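Local coordinates for protein putative cell surface hydrolase (Lactobacillus plantarum, PDB 3LP5) that probably hydrolyses a still unidentified substrate at the bacterial cell surface, as a member of the alpha/beta hydrolase superfamily, at residues A[3-8]-A[99-104]; A[36-41]-A[61-66]; A[126-131]-A[161-166]. All coordinates share one frame; numbering follows the deposited sequence.

Interaction 1. Residues A[3-8]-A[99-104]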
ATOM      1  N   ARG A   3       7.006 -20.024   7.053  1.00 29.90           N
ATOM      2  CA  ARG A   3       6.945 -19.342   8.341  1.00 29.15           C
ATOM      3  C   ARG A   3       7.113 -17.841   8.226  1.00 26.19           C
ATOM      4  O   ARG A   3       6.458 -17.120   8.960  1.00 24.91           O
ATOM      5  CB  ARG A   3       7.922 -19.945   9.353  1.00 29.51           C
ATOM      6  CG  ARG A   3       7.319 -21.170  10.034  1.00 36.36           C
ATOM      7  CD  ARG A   3       6.540 -20.899  11.375  1.00 42.82           C
ATOM      8  NE  ARG A   3       6.238 -22.190  12.010  1.00 46.71           N
ATOM      9  CZ  ARG A   3       7.143 -22.987  12.605  1.00 49.82           C
ATOM     10  NH1 ARG A   3       8.430 -22.641  12.690  1.00 50.54           N
ATOM     11  NH2 ARG A   3       6.763 -24.146  13.131  1.00 50.30           N
ATOM     12  N   MET A   4       7.993 -17.377   7.337  1.00 24.13           N
ATOM     13  CA  MET A   4       8.138 -15.927   7.096  1.00 22.14           C
ATOM     14  C   MET A   4       7.008 -15.445   6.193  1.00 20.90           C
ATOM     15  O   MET A   4       6.749 -16.080   5.132  1.00 19.83           O
ATOM     16  CB  MET A   4       9.506 -15.549   6.476  1.00 22.19           C
ATOM     17  CG  MET A   4       9.750 -14.032   6.318  1.00 22.18           C
ATOM     18  SD  MET A   4      11.168 -13.521   5.259  1.00 22.66           S
ATOM     19  CE  MET A   4      10.851 -14.564   3.876  1.00 27.39           C
ATOM     20  N   ALA A   5       6.297 -14.396   6.641  1.00 17.77           N
ATOM     21  CA  ALA A   5       5.428 -13.612   5.759  1.00 16.06           C
ATOM     22  C   ALA A   5       5.666 -12.121   5.969  1.00 14.50           C
ATOM     23  O   ALA A   5       5.180 -11.537   6.916  1.00 15.16           O
ATOM     24  CB  ALA A   5       3.934 -13.974   5.942  1.00 16.95           C
ATOM     25  N   PRO A   6       6.413 -11.493   5.067  1.00 13.36           N
ATOM     26  CA  PRO A   6       6.865 -10.129   5.288  1.00 12.96           C
ATOM     27  C   PRO A   6       5.699  -9.164   5.033  1.00 13.12           C
ATOM     28  O   PRO A   6       4.735  -9.561   4.406  1.00 12.12           O
ATOM     29  CB  PRO A   6       7.973  -9.966   4.278  1.00 14.01           C
ATOM     30  CG  PRO A   6       7.593 -10.913   3.136  1.00 13.27           C
ATOM     31  CD  PRO A   6       6.853 -12.053   3.778  1.00 13.08           C
ATOM     32  N   VAL A   7       5.731  -7.980   5.641  1.00 11.89           N
ATOM     33  CA  VAL A   7       4.796  -6.939   5.273  1.00 12.13           C
ATOM     34  C   VAL A   7       5.592  -5.977   4.336  1.00 11.95           C
ATOM     35  O   VAL A   7       6.520  -5.268   4.799  1.00 13.54           O
ATOM     36  CB  VAL A   7       4.336  -6.162   6.481  1.00 11.92           C
ATOM     37  CG1 VAL A   7       3.277  -5.113   6.077  1.00 11.17           C
ATOM     38  CG2 VAL A   7       3.807  -7.092   7.522  1.00 15.51           C
ATOM     39  N   ILE A   8       5.271  -5.966   3.044  1.00 10.90           N
ATOM     40  CA  ILE A   8       6.014  -5.143   2.059  1.00 11.68           C
ATOM     41  C   ILE A   8       5.348  -3.776   1.822  1.00 12.74           C
ATOM     42  O   ILE A   8       4.187  -3.732   1.510  1.00 11.97           O
ATOM     43  CB  ILE A   8       6.219  -5.925   0.735  1.00 12.34           C
ATOM     44  CG1 ILE A   8       6.845  -7.298   1.072  1.00 12.10           C
ATOM     45  CG2 ILE A   8       7.126  -5.122  -0.224  1.00  9.35           C
ATOM     46  CD1 ILE A   8       6.926  -8.377  -0.096  1.00 11.96           C
ATOM     47  N   HIS A  99       3.950 -16.285   1.124  1.00 14.86           N
ATOM     48  CA  HIS A  99       2.766 -15.500   1.487  1.00 16.63           C
ATOM     49  C   HIS A  99       3.320 -14.124   1.904  1.00 15.32           C
ATOM     50  O   HIS A  99       4.431 -14.078   2.478  1.00 15.16           O
ATOM     51  CB  HIS A  99       1.989 -16.147   2.681  1.00 18.12           C
ATOM     52  CG  HIS A  99       1.058 -17.255   2.276  1.00 25.27           C
ATOM     53  ND1 HIS A  99       1.426 -18.593   2.294  1.00 29.70           N
ATOM     54  CD2 HIS A  99      -0.233 -17.231   1.846  1.00 29.33           C
ATOM     55  CE1 HIS A  99       0.406 -19.337   1.886  1.00 32.15           C
ATOM     56  NE2 HIS A  99      -0.614 -18.535   1.615  1.00 33.45           N
ATOM     57  N   PHE A 100       2.610 -13.026   1.587  1.00 12.92           N
ATOM     58  CA  PHE A 100       3.022 -11.705   2.082  1.00 12.47           C
ATOM     59  C   PHE A 100       1.809 -10.765   2.206  1.00 12.02           C
ATOM     60  O   PHE A 100       0.697 -11.080   1.746  1.00 12.64           O
ATOM     61  CB  PHE A 100       4.121 -11.065   1.173  1.00 12.05           C
ATOM     62  CG  PHE A 100       3.627 -10.683  -0.194  1.00 12.50           C
ATOM     63  CD1 PHE A 100       3.363  -9.387  -0.502  1.00 12.24           C
ATOM     64  CD2 PHE A 100       3.421 -11.668  -1.178  1.00 15.86           C
ATOM     65  CE1 PHE A 100       2.909  -9.003  -1.778  1.00 13.47           C
ATOM     66  CE2 PHE A 100       2.930 -11.313  -2.481  1.00 15.52           C
ATOM     67  CZ  PHE A 100       2.683  -9.988  -2.786  1.00 13.08           C
ATOM     68  N   TYR A 101       2.002  -9.664   2.924  1.00 10.41           N
ATOM     69  CA  TYR A 101       1.039  -8.586   2.976  1.00 13.33           C
ATOM     70  C   TYR A 101       1.650  -7.315   2.361  1.00 12.71           C
ATOM     71  O   TYR A 101       2.875  -7.065   2.398  1.00 11.57           O
ATOM     72  CB  TYR A 101       0.619  -8.301   4.414  1.00 14.72           C
ATOM     73  CG  TYR A 101       0.440  -9.556   5.227  1.00 17.02           C
ATOM     74  CD1 TYR A 101      -0.762 -10.214   5.211  1.00 19.45           C
ATOM     75  CD2 TYR A 101       1.513 -10.140   5.909  1.00 21.54           C
ATOM     76  CE1 TYR A 101      -0.959 -11.351   5.916  1.00 21.05           C
ATOM     77  CE2 TYR A 101       1.337 -11.324   6.631  1.00 23.15           C
ATOM     78  CZ  TYR A 101       0.081 -11.920   6.628  1.00 25.29           C
ATOM     79  OH  TYR A 101      -0.188 -13.084   7.329  1.00 26.07           O
ATOM     80  N   ALA A 102       0.776  -6.481   1.842  1.00 13.16           N
ATOM     81  CA  ALA A 102       1.250  -5.293   1.148  1.00 12.21           C
ATOM     82  C   ALA A 102       0.596  -4.047   1.707  1.00 12.21           C
ATOM     83  O   ALA A 102      -0.611  -4.047   1.973  1.00 10.04           O
ATOM     84  CB  ALA A 102       0.958  -5.445  -0.345  1.00 10.81           C
ATOM     85  N   LEU A 103       1.413  -2.986   1.910  1.00 11.86           N
ATOM     86  CA  LEU A 103       0.919  -1.682   2.256  1.00 12.22           C
ATOM     87  C   LEU A 103       1.383  -0.719   1.167  1.00 11.90           C
ATOM     88  O   LEU A 103       2.585  -0.651   0.872  1.00 13.01           O
ATOM     89  CB  LEU A 103       1.463  -1.201   3.605  1.00 11.69           C
ATOM     90  CG  LEU A 103       1.029   0.198   4.055  1.00 13.60           C
ATOM     91  CD1 LEU A 103      -0.411   0.296   4.453  1.00 13.44           C
ATOM     92  CD2 LEU A 103       1.837   0.754   5.246  1.00 13.55           C
ATOM     93  N   GLY A 104       0.456   0.051   0.606  1.00 11.99           N
ATOM     94  CA  GLY A 104       0.779   1.088  -0.399  1.00 12.09           C
ATOM     95  C   GLY A 104       0.304   2.450   0.072  1.00 14.46           C
ATOM     96  O   GLY A 104      -0.908   2.681   0.295  1.00 14.55           O
TER
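Tyr-101 is gripped through both ends of its backbone: its N donates to Pro-6 O (3.1 Å) and its O accepts from Ile-8 N (2.7 Å). Two residues on, Leu-103 N reaches Ile-8 O at 2.9 Å, with the donor tilted 23° from the carbonyl plane. The two strands run parallel here, Val-7 paired with Tyr-101 and Ile-8 with Ala-102. Earlier, Pro-6 has no N-H to offer; its CD lies 3.4 Å from His-99 O, which is buried without a polar partner.

On the side of Val-7 and Tyr-101, the tyrosine ring's CE2 touches Ala-5 CB at 3.8 Å, the alanine coming from the loop before the strand, with Val-7 CG2 beside CD2 of the same ring. Elsewhere Ile-8 CD1 meets Phe-100 CD1 (3.7 Å); Phe-100 holds CG between its backbone N and carbonyl carbon (chi1 68°), which turns the ring to Ile-8, and its CB also packs on Pro-6 CD.

Further out, Leu-231 of helix 217-231 covers Val-7 and Tyr-101, while Phe-88 meets the Phe-100 ring. This is the central, mostly parallel sheet of an alpha/beta hydrolase, and strand 99-105 leads into a GxSxG sequence consistent with a nucleophile elbow.

Interaction 2. Residues A[36-41]-A[61-66]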
ATOM      1  N   SER A  36      11.628  -6.521  12.240  1.00 18.48           N
ATOM      2  CA  SER A  36      12.894  -5.995  11.720  1.00 18.93           C
ATOM      3  C   SER A  36      12.567  -5.149  10.470  1.00 18.30           C
ATOM      4  O   SER A  36      11.489  -5.290   9.901  1.00 18.16           O
ATOM      5  CB  SER A  36      13.922  -7.124  11.555  1.00 20.31           C
ATOM      6  OG  SER A  36      13.432  -8.149  10.716  1.00 23.80           O
ATOM      7  N   VAL A  37      13.397  -4.180  10.123  1.00 17.55           N
ATOM      8  CA  VAL A  37      13.110  -3.302   8.984  1.00 16.67           C
ATOM      9  C   VAL A  37      14.238  -3.385   7.947  1.00 16.24           C
ATOM     10  O   VAL A  37      15.341  -3.013   8.238  1.00 16.08           O
ATOM     11  CB  VAL A  37      12.954  -1.851   9.415  1.00 16.78           C
ATOM     12  CG1 VAL A  37      12.775  -0.920   8.187  1.00 17.35           C
ATOM     13  CG2 VAL A  37      11.800  -1.683  10.400  1.00 17.23           C
ATOM     14  N   LEU A  38      13.942  -3.905   6.752  1.00 15.90           N
ATOM     15  CA  LEU A  38      14.861  -3.887   5.621  1.00 16.31           C
ATOM     16  C   LEU A  38      14.368  -2.865   4.579  1.00 16.67           C
ATOM     17  O   LEU A  38      13.159  -2.829   4.302  1.00 17.16           O
ATOM     18  CB  LEU A  38      14.816  -5.257   4.970  1.00 16.90           C
ATOM     19  CG  LEU A  38      15.603  -5.430   3.705  1.00 14.98           C
ATOM     20  CD1 LEU A  38      17.119  -5.399   3.937  1.00 15.08           C
ATOM     21  CD2 LEU A  38      15.161  -6.724   2.999  1.00 17.67           C
ATOM     22  N   LYS A  39      15.246  -2.007   4.045  1.00 15.19           N
ATOM     23  CA  LYS A  39      14.825  -0.969   3.070  1.00 16.82           C
ATOM     24  C   LYS A  39      15.555  -1.158   1.786  1.00 16.48           C
ATOM     25  O   LYS A  39      16.798  -1.232   1.808  1.00 16.60           O
ATOM     26  CB  LYS A  39      15.138   0.464   3.534  1.00 17.57           C
ATOM     27  CG  LYS A  39      14.336   0.933   4.707  1.00 25.13           C
ATOM     28  CD  LYS A  39      13.981   2.438   4.596  1.00 35.24           C
ATOM     29  CE  LYS A  39      13.190   2.953   5.863  1.00 38.70           C
ATOM     30  NZ  LYS A  39      14.022   2.931   7.124  1.00 39.26           N
ATOM     31  N   LEU A  40      14.800  -1.215   0.681  1.00 15.15           N
ATOM     32  CA  LEU A  40      15.360  -1.290  -0.666  1.00 14.87           C
ATOM     33  C   LEU A  40      14.988  -0.003  -1.364  1.00 16.28           C
ATOM     34  O   LEU A  40      13.820   0.472  -1.267  1.00 15.69           O
ATOM     35  CB  LEU A  40      14.777  -2.454  -1.467  1.00 13.65           C
ATOM     36  CG  LEU A  40      15.276  -3.879  -1.292  1.00 14.92           C
ATOM     37  CD1 LEU A  40      15.099  -4.406   0.198  1.00 15.95           C
ATOM     38  CD2 LEU A  40      14.549  -4.836  -2.346  1.00 11.69           C
ATOM     39  N   THR A  41      15.973   0.570  -2.056  1.00 14.60           N
ATOM     40  CA  THR A  41      15.722   1.688  -2.931  1.00 14.30           C
ATOM     41  C   THR A  41      16.128   1.279  -4.333  1.00 12.95           C
ATOM     42  O   THR A  41      17.328   0.995  -4.598  1.00 12.93           O
ATOM     43  CB  THR A  41      16.565   2.910  -2.528  1.00 14.51           C
ATOM     44  OG1 THR A  41      16.227   3.226  -1.190  1.00 17.30           O
ATOM     45  CG2 THR A  41      16.153   4.150  -3.369  1.00 15.21           C
ATOM     46  N   PRO A  61       8.813  -9.684   8.978  1.00 15.93           N
ATOM     47  CA  PRO A  61       9.629  -8.502   8.805  1.00 15.70           C
ATOM     48  C   PRO A  61       8.902  -7.448   7.953  1.00 15.54           C
ATOM     49  O   PRO A  61       8.053  -7.797   7.116  1.00 15.27           O
ATOM     50  CB  PRO A  61      10.869  -9.032   8.062  1.00 16.05           C
ATOM     51  CG  PRO A  61      10.353 -10.283   7.348  1.00 16.33           C
ATOM     52  CD  PRO A  61       9.363 -10.863   8.281  1.00 15.24           C
ATOM     53  N   PHE A  62       9.237  -6.181   8.216  1.00 13.57           N
ATOM     54  CA  PHE A  62       8.752  -5.067   7.428  1.00 14.00           C
ATOM     55  C   PHE A  62       9.789  -4.851   6.353  1.00 13.22           C
ATOM     56  O   PHE A  62      10.983  -4.667   6.654  1.00 14.75           O
ATOM     57  CB  PHE A  62       8.681  -3.788   8.283  1.00 14.03           C
ATOM     58  CG  PHE A  62       7.600  -3.792   9.370  1.00 15.07           C
ATOM     59  CD1 PHE A  62       6.566  -4.740   9.380  1.00 17.84           C
ATOM     60  CD2 PHE A  62       7.601  -2.797  10.356  1.00 15.38           C
ATOM     61  CE1 PHE A  62       5.551  -4.723  10.352  1.00 16.10           C
ATOM     62  CE2 PHE A  62       6.603  -2.787  11.368  1.00 16.15           C
ATOM     63  CZ  PHE A  62       5.588  -3.745  11.360  1.00 16.44           C
ATOM     64  N   ILE A  63       9.374  -4.859   5.110  1.00 13.33           N
ATOM     65  CA  ILE A  63      10.299  -4.541   4.038  1.00 12.99           C
ATOM     66  C   ILE A  63       9.789  -3.277   3.287  1.00 14.14           C
ATOM     67  O   ILE A  63       8.677  -3.300   2.745  1.00 14.33           O
ATOM     68  CB  ILE A  63      10.437  -5.750   3.130  1.00 12.49           C
ATOM     69  CG1 ILE A  63      10.869  -6.989   3.951  1.00 10.44           C
ATOM     70  CG2 ILE A  63      11.460  -5.456   2.033  1.00 14.14           C
ATOM     71  CD1 ILE A  63      10.912  -8.310   3.042  1.00 12.58           C
ATOM     72  N   VAL A  64      10.557  -2.166   3.300  1.00 13.07           N
ATOM     73  CA  VAL A  64      10.145  -0.962   2.573  1.00 13.91           C
ATOM     74  C   VAL A  64      10.789  -1.067   1.217  1.00 14.24           C
ATOM     75  O   VAL A  64      11.996  -1.333   1.131  1.00 15.21           O
ATOM     76  CB  VAL A  64      10.654   0.331   3.265  1.00 13.90           C
ATOM     77  CG1 VAL A  64      10.296   1.649   2.438  1.00 15.99           C
ATOM     78  CG2 VAL A  64      10.062   0.419   4.661  1.00 14.82           C
ATOM     79  N   ILE A  65      10.014  -0.861   0.168  1.00 12.65           N
ATOM     80  CA  ILE A  65      10.561  -0.784  -1.182  1.00 12.87           C
ATOM     81  C   ILE A  65      10.190   0.559  -1.768  1.00 13.59           C
ATOM     82  O   ILE A  65       8.993   0.810  -1.977  1.00 13.87           O
ATOM     83  CB  ILE A  65      10.025  -1.923  -2.116  1.00 11.30           C
ATOM     84  CG1 ILE A  65      10.350  -3.292  -1.525  1.00 13.09           C
ATOM     85  CG2 ILE A  65      10.619  -1.747  -3.561  1.00 13.76           C
ATOM     86  CD1 ILE A  65       9.771  -4.430  -2.296  1.00 11.72           C
ATOM     87  N   GLY A  66      11.185   1.429  -2.005  1.00 13.13           N
ATOM     88  CA  GLY A  66      10.918   2.674  -2.716  1.00 12.87           C
ATOM     89  C   GLY A  66      11.855   2.876  -3.875  1.00 13.19           C
ATOM     90  O   GLY A  66      12.633   1.968  -4.258  1.00 14.16           O
TER
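Ile-63 pushes its CG2 methyl into the notch between two leucines of the neighbouring strand: Leu-38 CD2 is 4.0 Å from it and Leu-40 CD1 4.2 Å. The branch gets there because CG2 stands anti to the Ile-63 backbone N, while CG1 lies beside that N (chi1 -56°). Leu-38 lies alongside Ile-63 and points the same way; beyond them Ala-87 of helix 74-92 packs on both Leu-40 and Ile-65.

On the face of Val-37, Lys-39 and Val-64 the touches are few. Lys-39 lays its aliphatic part beside Val-64, CG against CB at 4.0 Å, in a chain bent at chi2 and chi4. Val-37 CG2 lies 4.3 Å from Phe-62 CB; the Phe-62 ring itself leads away from this strand and stacks on His-35. Next to Thr-41, Gly-66 offers no bump at all. At the start of the pair, Ser-36 OG rests 3.8 Å from Pro-61 CB and has its polar partners in Asp-58 and the backbone N of Ala-55.

Five backbone hydrogen bonds stitch the parallel strands in alternation, from Phe-62 N to Ser-36 O (3.0 Å) through to Gly-66 N to Leu-40 O (2.9 Å). The chemistry is thus divided: N-H...O=C bonds join the backbones, whereas the side-chain contacts across the pair are largely apolar and rely on fit.

Interaction 3. Residues A[126-131]-A[161-166]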
ATOM      1  N   VAL A 126       4.204 -17.523  -4.949  1.00 17.43           N
ATOM      2  CA  VAL A 126       4.162 -16.528  -3.880  1.00 16.61           C
ATOM      3  C   VAL A 126       2.815 -15.817  -3.902  1.00 17.30           C
ATOM      4  O   VAL A 126       2.453 -15.166  -4.903  1.00 17.92           O
ATOM      5  CB  VAL A 126       5.309 -15.519  -4.049  1.00 15.49           C
ATOM      6  CG1 VAL A 126       5.452 -14.632  -2.813  1.00 13.01           C
ATOM      7  CG2 VAL A 126       6.592 -16.257  -4.296  1.00 16.60           C
ATOM      8  N   HIS A 127       2.043 -15.930  -2.827  1.00 17.46           N
ATOM      9  CA  HIS A 127       0.704 -15.304  -2.846  1.00 17.06           C
ATOM     10  C   HIS A 127       0.548 -14.122  -1.876  1.00 16.29           C
ATOM     11  O   HIS A 127       1.157 -14.132  -0.817  1.00 14.77           O
ATOM     12  CB  HIS A 127      -0.360 -16.353  -2.577  1.00 19.21           C
ATOM     13  CG  HIS A 127      -0.250 -17.538  -3.486  1.00 25.45           C
ATOM     14  ND1 HIS A 127       0.291 -18.743  -3.075  1.00 30.23           N
ATOM     15  CD2 HIS A 127      -0.528 -17.682  -4.807  1.00 28.58           C
ATOM     16  CE1 HIS A 127       0.303 -19.592  -4.090  1.00 29.05           C
ATOM     17  NE2 HIS A 127      -0.178 -18.971  -5.155  1.00 31.41           N
ATOM     18  N   ILE A 128      -0.268 -13.125  -2.261  1.00 14.78           N
ATOM     19  CA  ILE A 128      -0.568 -12.004  -1.375  1.00 15.00           C
ATOM     20  C   ILE A 128      -1.821 -12.373  -0.598  1.00 15.77           C
ATOM     21  O   ILE A 128      -2.712 -12.963  -1.151  1.00 15.06           O
ATOM     22  CB  ILE A 128      -0.722 -10.700  -2.148  1.00 15.64           C
ATOM     23  CG1 ILE A 128      -0.907  -9.504  -1.193  1.00 13.36           C
ATOM     24  CG2 ILE A 128      -1.826 -10.812  -3.223  1.00 15.61           C
ATOM     25  CD1 ILE A 128      -1.046  -8.277  -1.902  1.00 15.91           C
ATOM     26  N   ASP A 129      -1.851 -12.075   0.689  1.00 15.18           N
ATOM     27  CA  ASP A 129      -3.015 -12.386   1.530  1.00 17.01           C
ATOM     28  C   ASP A 129      -3.887 -11.147   1.720  1.00 15.69           C
ATOM     29  O   ASP A 129      -5.145 -11.211   1.655  1.00 14.10           O
ATOM     30  CB  ASP A 129      -2.572 -12.860   2.935  1.00 18.86           C
ATOM     31  CG  ASP A 129      -1.951 -14.264   2.939  1.00 25.81           C
ATOM     32  OD1 ASP A 129      -1.964 -14.953   1.881  1.00 33.39           O
ATOM     33  OD2 ASP A 129      -1.447 -14.705   4.013  1.00 30.20           O
ATOM     34  N   ARG A 130      -3.225 -10.027   2.001  1.00 14.14           N
ATOM     35  CA  ARG A 130      -3.911  -8.766   2.304  1.00 15.32           C
ATOM     36  C   ARG A 130      -3.163  -7.567   1.699  1.00 13.79           C
ATOM     37  O   ARG A 130      -1.940  -7.571   1.678  1.00 13.82           O
ATOM     38  CB  ARG A 130      -4.042  -8.581   3.805  1.00 14.68           C
ATOM     39  CG  ARG A 130      -4.943  -9.656   4.424  1.00 18.77           C
ATOM     40  CD  ARG A 130      -5.406  -9.306   5.867  1.00 18.91           C
ATOM     41  NE  ARG A 130      -4.232  -9.389   6.727  1.00 25.25           N
ATOM     42  CZ  ARG A 130      -3.938 -10.447   7.480  1.00 22.99           C
ATOM     43  NH1 ARG A 130      -4.737 -11.491   7.463  1.00 24.26           N
ATOM     44  NH2 ARG A 130      -2.843 -10.449   8.232  1.00 19.70           N
ATOM     45  N   LEU A 131      -3.930  -6.622   1.151  1.00 12.52           N
ATOM     46  CA  LEU A 131      -3.494  -5.299   0.649  1.00 11.61           C
ATOM     47  C   LEU A 131      -4.214  -4.140   1.351  1.00 11.98           C
ATOM     48  O   LEU A 131      -5.449  -4.101   1.424  1.00 13.46           O
ATOM     49  CB  LEU A 131      -3.743  -5.196  -0.875  1.00 11.32           C
ATOM     50  CG  LEU A 131      -3.451  -3.811  -1.509  1.00 13.34           C
ATOM     51  CD1 LEU A 131      -1.940  -3.401  -1.382  1.00 12.16           C
ATOM     52  CD2 LEU A 131      -3.997  -3.875  -2.957  1.00 11.40           C
ATOM     53  N   GLY A 161      -6.626  -9.467 -13.730  1.00 14.70           N
ATOM     54  CA  GLY A 161      -5.417 -10.134 -13.295  1.00 14.66           C
ATOM     55  C   GLY A 161      -5.265 -10.189 -11.766  1.00 15.40           C
ATOM     56  O   GLY A 161      -4.399 -10.897 -11.293  1.00 13.89           O
ATOM     57  N   LEU A 162      -6.086  -9.450 -10.990  1.00 15.61           N
ATOM     58  CA  LEU A 162      -5.943  -9.466  -9.519  1.00 17.32           C
ATOM     59  C   LEU A 162      -6.167 -10.868  -8.976  1.00 18.01           C
ATOM     60  O   LEU A 162      -6.916 -11.639  -9.566  1.00 18.20           O
ATOM     61  CB  LEU A 162      -6.902  -8.471  -8.816  1.00 15.41           C
ATOM     62  CG  LEU A 162      -6.528  -6.982  -9.032  1.00 18.15           C
ATOM     63  CD1 LEU A 162      -7.746  -6.069  -8.792  1.00 13.53           C
ATOM     64  CD2 LEU A 162      -5.271  -6.528  -8.208  1.00 16.51           C
ATOM     65  N   PRO A 163      -5.486 -11.220  -7.886  1.00 20.13           N
ATOM     66  CA  PRO A 163      -5.757 -12.523  -7.251  1.00 21.01           C
ATOM     67  C   PRO A 163      -7.114 -12.577  -6.571  1.00 21.48           C
ATOM     68  O   PRO A 163      -7.437 -11.699  -5.780  1.00 21.61           O
ATOM     69  CB  PRO A 163      -4.636 -12.668  -6.211  1.00 20.79           C
ATOM     70  CG  PRO A 163      -4.019 -11.380  -6.110  1.00 20.83           C
ATOM     71  CD  PRO A 163      -4.243 -10.613  -7.375  1.00 20.05           C
ATOM     72  N   GLU A 164      -7.894 -13.621  -6.861  1.00 21.68           N
ATOM     73  CA  GLU A 164      -9.244 -13.716  -6.336  1.00 22.60           C
ATOM     74  C   GLU A 164      -9.294 -13.953  -4.813  1.00 22.37           C
ATOM     75  O   GLU A 164     -10.272 -13.613  -4.183  1.00 23.21           O
ATOM     76  CB  GLU A 164     -10.101 -14.766  -7.086  1.00 22.91           C
ATOM     77  CG  GLU A 164     -10.255 -14.510  -8.609  1.00 27.92           C
ATOM     78  CD  GLU A 164     -11.277 -15.440  -9.305  1.00 34.91           C
ATOM     79  OE1 GLU A 164     -11.324 -16.644  -8.972  1.00 36.06           O
ATOM     80  OE2 GLU A 164     -12.043 -14.975 -10.188  1.00 36.96           O
ATOM     81  N   SER A 165      -8.286 -14.541  -4.199  1.00 21.38           N
ATOM     82  CA  SER A 165      -8.423 -14.788  -2.764  1.00 21.37           C
ATOM     83  C   SER A 165      -7.930 -13.590  -1.870  1.00 20.68           C
ATOM     84  O   SER A 165      -8.026 -13.676  -0.643  1.00 20.64           O
ATOM     85  CB  SER A 165      -7.696 -16.075  -2.382  1.00 22.07           C
ATOM     86  OG  SER A 165      -6.304 -15.782  -2.513  1.00 26.14           O
ATOM     87  N   LEU A 166      -7.522 -12.475  -2.483  1.00 18.72           N
ATOM     88  CA  LEU A 166      -7.066 -11.244  -1.774  1.00 17.55           C
ATOM     89  C   LEU A 166      -8.130 -10.477  -0.990  1.00 17.46           C
ATOM     90  O   LEU A 166      -9.301 -10.396  -1.395  1.00 17.91           O
ATOM     91  CB  LEU A 166      -6.395 -10.273  -2.790  1.00 17.70           C
ATOM     92  CG  LEU A 166      -5.768  -8.959  -2.333  1.00 15.14           C
ATOM     93  CD1 LEU A 166      -4.589  -9.128  -1.395  1.00 13.17           C
ATOM     94  CD2 LEU A 166      -5.314  -8.197  -3.562  1.00 12.12           C
TER
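Leu-166 drives a single methyl, CD1, into the flank of strand 127-134, and the tight part of this contact is built round it. Ile-128 meets that methyl with both branches, its CD1 and CG2 each 3.7 Å from Leu-166 CD1. The backbone closes in too: Leu-131 N lies 3.6 Å and Asp-129 O 3.7 Å from the same carbon, with Leu-131 CB a little farther off. Leu-166 extends to this spot with CG anti to its backbone N (chi1 -177°).

Pro-163 adds a second knob, its ring carbon CG set 3.7 Å from Ile-128 CG2, the two side chains crossing at a slant. Both knobs come from one type I beta turn, Pro-163 to Leu-166, whose closing bond from Leu-166 N to Pro-163 O is weak. With an alanine at Ile-128, the Pro-163 ring would probably lose its apolar partner on the strand, and a gap would be likely to open beside Leu-166 CD1. Leu-116 of helix 107-118 also packs on Ile-128, while Trp-112 and Phe-195 pack on Leu-131.

The other side is loose. Ser-165, exposed on the turn, brings its O no nearer than 4.4 Å to Asp-129 O, and Asp-129 and Arg-130 direct their CB atoms away from the turn; Arg-130 NE bonds to Leu-231 O instead. The contact therefore rests on van der Waals packing, with no hydrogen bond between the two segments, and backbone pairing starts just beyond, where Asp-129 bonds with Thr-167 at the head of strand 167-172.

How the interactions relate
All three contacts reach one sheet, crossed in the order interaction 2, interaction 1, interaction 3, the last by strand 127-134 on one side and a loop on the other. Val-7 joins the first two: its N lies 2.8 Å from Pro-61 O and its O 2.9 Å from Ile-63 N, both probable hydrogen bonds. On the far side, Ala-102 N and Arg-130 O, 2.9 Å apart, tie interaction 1 to interaction 3 in the same way. Interaction 1 is centred about 11 Å from the centre of each of the others, which are about 20 Å apart and do not touch. Interaction 1 includes Gly-104 of the putative nucleophile elbow, and Leu-131 lies near that turn without touching it. A bound sodium ion is about 6 Å from the Phe-62 side chain.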